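Local coordinates for FdhC (Acinetobacter nosocomialis, PDB 5KTD), which is probably a GNAT-family acyltransferase that uses coenzyme A thioesters to acylate the amino group of a dTDP-linked amino sugar, here bound with its 3-hydroxybutanoylated nucleotide sugar, at residues Y65-R70 and I77-L82. Sequence-based numbering, arbitrary orientation.
Sequences YFIIFR and IGTVRL. With QUH ([[(2~{R},3~{S},5~{R})-5-[5-methyl-2,4-bis(oxidanylidene)pyrimidin-1-yl]-3-oxidanyl-oxolan-2-yl]methoxy-oxidanyl-phosphoryl] [(2~{R},3~{R},4~{S},5~{S},6~{R})-6-methyl-3,5-bis(oxidanyl)-4-[[(3~{R})-3-oxidanylbutanoyl]amino]oxan-2-yl] hydrogen phosphate), chain C.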
loop_
_atom_site.group_PDB
_atom_site.type_symbol
_atom_site.label_atom_id
_atom_site.label_comp_id
_atom_site.label_asym_id
_atom_site.label_seq_id
_atom_site.Cartn_x
_atom_site.Cartn_y
_atom_site.Cartn_z
ATOM N N TYR A 65 -2.105 -8.736 -2.237
ATOM C CA TYR A 65 -2.591 -8.202 -0.989
ATOM C C TYR A 65 -1.554 -8.561 0.044
ATOM O O TYR A 65 -1.143 -9.721 0.108
ATOM C CB TYR A 65 -3.898 -8.868 -0.679
ATOM C CG TYR A 65 -4.742 -8.308 0.439
ATOM C CD1 TYR A 65 -4.509 -7.068 0.996
ATOM C CD2 TYR A 65 -5.853 -9.029 0.907
ATOM C CE1 TYR A 65 -5.358 -6.563 2.003
ATOM C CE2 TYR A 65 -6.651 -8.539 1.926
ATOM C CZ TYR A 65 -6.379 -7.306 2.488
ATOM O OH TYR A 65 -7.203 -6.774 3.507
ATOM N N PHE A 66 -1.118 -7.588 0.834
ATOM C CA PHE A 66 0.026 -7.753 1.761
ATOM C C PHE A 66 -0.346 -7.326 3.180
ATOM O O PHE A 66 -1.025 -6.322 3.355
ATOM C CB PHE A 66 1.192 -6.870 1.350
ATOM C CG PHE A 66 1.774 -7.205 -0.008
ATOM C CD1 PHE A 66 1.225 -6.694 -1.166
ATOM C CD2 PHE A 66 2.870 -8.009 -0.110
ATOM C CE1 PHE A 66 1.748 -7.034 -2.430
ATOM C CE2 PHE A 66 3.414 -8.347 -1.353
ATOM C CZ PHE A 66 2.864 -7.853 -2.517
ATOM N N ILE A 67 0.173 -8.080 4.146
ATOM C CA ILE A 67 0.272 -7.637 5.527
ATOM C C ILE A 67 1.573 -6.818 5.616
ATOM O O ILE A 67 2.574 -7.227 5.051
ATOM C CB ILE A 67 0.394 -8.791 6.545
ATOM C CG1 ILE A 67 -0.830 -9.713 6.472
ATOM C CG2 ILE A 67 0.556 -8.240 7.970
ATOM C CD1 ILE A 67 -2.173 -9.016 6.561
ATOM N N ILE A 68 1.485 -5.682 6.302
ATOM C CA ILE A 68 2.629 -4.833 6.627
ATOM C C ILE A 68 3.107 -5.218 8.025
ATOM O O ILE A 68 2.323 -5.298 8.937
ATOM C CB ILE A 68 2.298 -3.342 6.612
ATOM C CG1 ILE A 68 1.665 -2.908 5.268
ATOM C CG2 ILE A 68 3.582 -2.563 6.904
ATOM C CD1 ILE A 68 1.052 -1.523 5.290
ATOM N N PHE A 69 4.408 -5.396 8.167
ATOM C CA PHE A 69 5.032 -5.814 9.427
ATOM C C PHE A 69 6.063 -4.785 9.850
ATOM O O PHE A 69 6.679 -4.173 9.036
ATOM C CB PHE A 69 5.754 -7.165 9.296
ATOM C CG PHE A 69 4.828 -8.380 9.376
ATOM C CD1 PHE A 69 4.570 -8.983 10.603
ATOM C CD2 PHE A 69 4.197 -8.902 8.222
ATOM C CE1 PHE A 69 3.711 -10.072 10.679
ATOM C CE2 PHE A 69 3.348 -10.024 8.301
ATOM C CZ PHE A 69 3.110 -10.589 9.537
ATOM N N ARG A 70 6.219 -4.685 11.157
ATOM C CA ARG A 70 7.236 -3.937 11.816
ATOM C C ARG A 70 8.449 -4.875 11.989
ATOM O O ARG A 70 8.327 -5.971 12.576
ATOM C CB ARG A 70 6.617 -3.571 13.118
ATOM C CG ARG A 70 7.402 -2.700 13.958
ATOM C CD ARG A 70 6.612 -2.437 15.211
ATOM N NE ARG A 70 7.624 -1.697 15.936
ATOM C CZ ARG A 70 7.534 -0.465 16.398
ATOM N NH1 ARG A 70 6.404 0.229 16.355
ATOM N NH2 ARG A 70 8.615 0.043 16.973
ATOM N N ILE A 77 1.341 -4.579 11.503
ATOM C CA ILE A 77 0.960 -3.189 11.727
ATOM C C ILE A 77 -0.033 -2.628 10.668
ATOM O O ILE A 77 -0.516 -1.534 10.822
ATOM C CB ILE A 77 2.216 -2.277 11.822
ATOM C CG1 ILE A 77 3.091 -2.393 10.560
ATOM C CG2 ILE A 77 3.055 -2.622 13.067
ATOM C CD1 ILE A 77 4.074 -1.256 10.414
ATOM N N GLY A 78 -0.368 -3.402 9.645
ATOM C CA GLY A 78 -1.337 -2.956 8.659
ATOM C C GLY A 78 -1.469 -3.802 7.400
ATOM O O GLY A 78 -0.967 -4.932 7.323
ATOM N N THR A 79 -2.126 -3.205 6.405
ATOM C CA THR A 79 -2.404 -3.844 5.151
ATOM C C THR A 79 -2.182 -2.921 4.009
ATOM O O THR A 79 -2.184 -1.676 4.148
ATOM C CB THR A 79 -3.850 -4.280 5.045
ATOM O OG1 THR A 79 -4.696 -3.141 5.131
ATOM C CG2 THR A 79 -4.153 -5.226 6.136
ATOM N N VAL A 80 -1.958 -3.518 2.856
ATOM C CA VAL A 80 -1.943 -2.731 1.626
ATOM C C VAL A 80 -2.203 -3.686 0.487
ATOM O O VAL A 80 -1.893 -4.885 0.592
ATOM C CB VAL A 80 -0.635 -1.882 1.463
ATOM C CG1 VAL A 80 0.521 -2.810 1.128
ATOM C CG2 VAL A 80 -0.831 -0.790 0.405
ATOM N N ARG A 81 -2.775 -3.155 -0.572
ATOM C CA ARG A 81 -3.249 -3.990 -1.705
ATOM C C ARG A 81 -3.049 -3.341 -3.070
ATOM O O ARG A 81 -3.338 -2.147 -3.215
ATOM C CB ARG A 81 -4.733 -4.303 -1.505
ATOM C CG ARG A 81 -5.308 -5.375 -2.407
ATOM C CD ARG A 81 -6.645 -5.905 -1.871
ATOM N NE ARG A 81 -7.608 -4.806 -1.831
ATOM C CZ ARG A 81 -8.713 -4.630 -2.579
ATOM N NH1 ARG A 81 -9.141 -5.527 -3.451
ATOM N NH2 ARG A 81 -9.448 -3.530 -2.387
ATOM N N LEU A 82 -2.583 -4.151 -4.049
ATOM C CA LEU A 82 -2.529 -3.810 -5.441
ATOM C C LEU A 82 -3.587 -4.586 -6.161
ATOM O O LEU A 82 -3.600 -5.807 -6.059
ATOM C CB LEU A 82 -1.178 -4.157 -6.107
ATOM C CG LEU A 82 -0.000 -3.267 -5.716
ATOM C CD1 LEU A 82 0.372 -3.516 -4.265
ATOM C CD2 LEU A 82 1.129 -3.575 -6.664
HETATM O O1 QUH C . -6.508 3.062 0.300
HETATM C C1 QUH C . -6.805 3.697 -0.722
HETATM C C2 QUH C . -5.824 4.404 -1.600
HETATM C C3 QUH C . -4.526 4.676 -0.891
HETATM O O2 QUH C . -4.577 5.936 -0.205
HETATM C C4 QUH C . -3.354 4.794 -1.829
HETATM N N1 QUH C . -8.109 3.794 -1.180
HETATM C C5 QUH C . -9.194 2.980 -0.627
HETATM C C6 QUH C . -10.471 3.813 -0.496
HETATM O O3 QUH C . -10.181 4.955 0.343
HETATM C C7 QUH C . -11.537 2.922 0.131
HETATM C C8 QUH C . -12.862 3.640 0.371
HETATM O O4 QUH C . -11.775 1.775 -0.712
HETATM C C9 QUH C . -9.544 1.860 -1.567
HETATM O O5 QUH C . -8.430 1.062 -1.910
HETATM C C10 QUH C . -10.619 0.991 -1.007
HETATM O O6 QUH C . -10.109 0.334 0.141
HETATM P P1 QUH C . -10.861 -0.893 0.717
HETATM O O7 QUH C . -12.072 -0.534 1.594
HETATM O O8 QUH C . -9.745 -1.711 1.439
HETATM O O9 QUH C . -11.240 -2.014 -0.372
HETATM P P2 QUH C . -12.464 -2.054 -1.414
HETATM O O10 QUH C . -12.024 -2.230 -2.785
HETATM O O11 QUH C . -13.373 -0.840 -1.265
HETATM O O12 QUH C . -13.190 -3.392 -1.012
HETATM C C11 QUH C . -14.081 -4.112 -1.841
HETATM C C12 QUH C . -15.016 -4.834 -0.885
HETATM C C13 QUH C . -15.586 -3.901 0.197
HETATM O O13 QUH C . -16.933 -4.319 0.513
HETATM C C14 QUH C . -14.775 -4.182 1.455
HETATM C C15 QUH C . -14.442 -5.646 1.265
HETATM O O14 QUH C . -14.344 -5.882 -0.175
HETATM N N2 QUH C . -13.189 -6.114 1.837
HETATM C C16 QUH C . -12.004 -5.624 1.362
HETATM C C17 QUH C . -10.777 -6.115 1.853
HETATM C C18 QUH C . -9.434 -5.625 1.354
HETATM C C19 QUH C . -10.863 -7.102 2.889
HETATM O O15 QUH C . -9.795 -7.605 3.400
HETATM N N3 QUH C . -12.032 -7.561 3.335
HETATM C C20 QUH C . -13.165 -7.091 2.820
HETATM O O16 QUH C . -14.268 -7.611 3.315
HETATM O O HOH W 1 -7.415 -4.268 4.706
#
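Y65 and R81 pair across a non-hydrogen-bonded position of the antiparallel hairpin formed by strands 64-70 and 75-86. R81 lays its CD over one face of the Y65 ring, 4.0 Å from the centroid and displaced toward the rim, a CH-pi contact. With CG anti to the backbone N (chi1 -169°), the Y65 ring lies alongside the R81 chain and turns its CD1 edge, in plane, to V80 O. Past the ring, R81 bends at chi3 and turns its guanidinium 69° from the ring plane. R81 NH2 reaches the QUH diphosphate oxygen O10 at 2.9 Å, in the guanidinium plane but through a bent bond (137° at H), while R81 NE bonds S96 OG and R81 NH1 forms a salt bridge with E63. Y65 OH donates to the thymine oxygen O15 of QUH at 2.7 Å and accepts from a water that also donates to T79 OG1; that OG1 is further bonded to S96 O. On the other face the contact is made by apolar side chains. F66 CB packs on V80 CG1, and L82 CD1 meets the F66 ring at CE1. I68 and I77 cross at about a right angle, I68 CG2 against I77 CG1 at 3.7 Å. In the backbone, I77 and G78 both face I68, a classic beta bulge: I68 O takes a nearly straight bond from I77 N (2.8 Å) and a weak one from G78 N (3.4 Å). The hairpin thus separates two chemistries: the face carrying Y65, T79 and R81 meets the thymine and diphosphate, while on the other V80 and I68 touch W97 and L99 of the adjacent strand, both coenzyme A-binding residues, and helix 107-122 packs over them. Held by S96 OG and E63, the R81 guanidinium probably offsets part of the diphosphate charge, though it shares its own charge with E63.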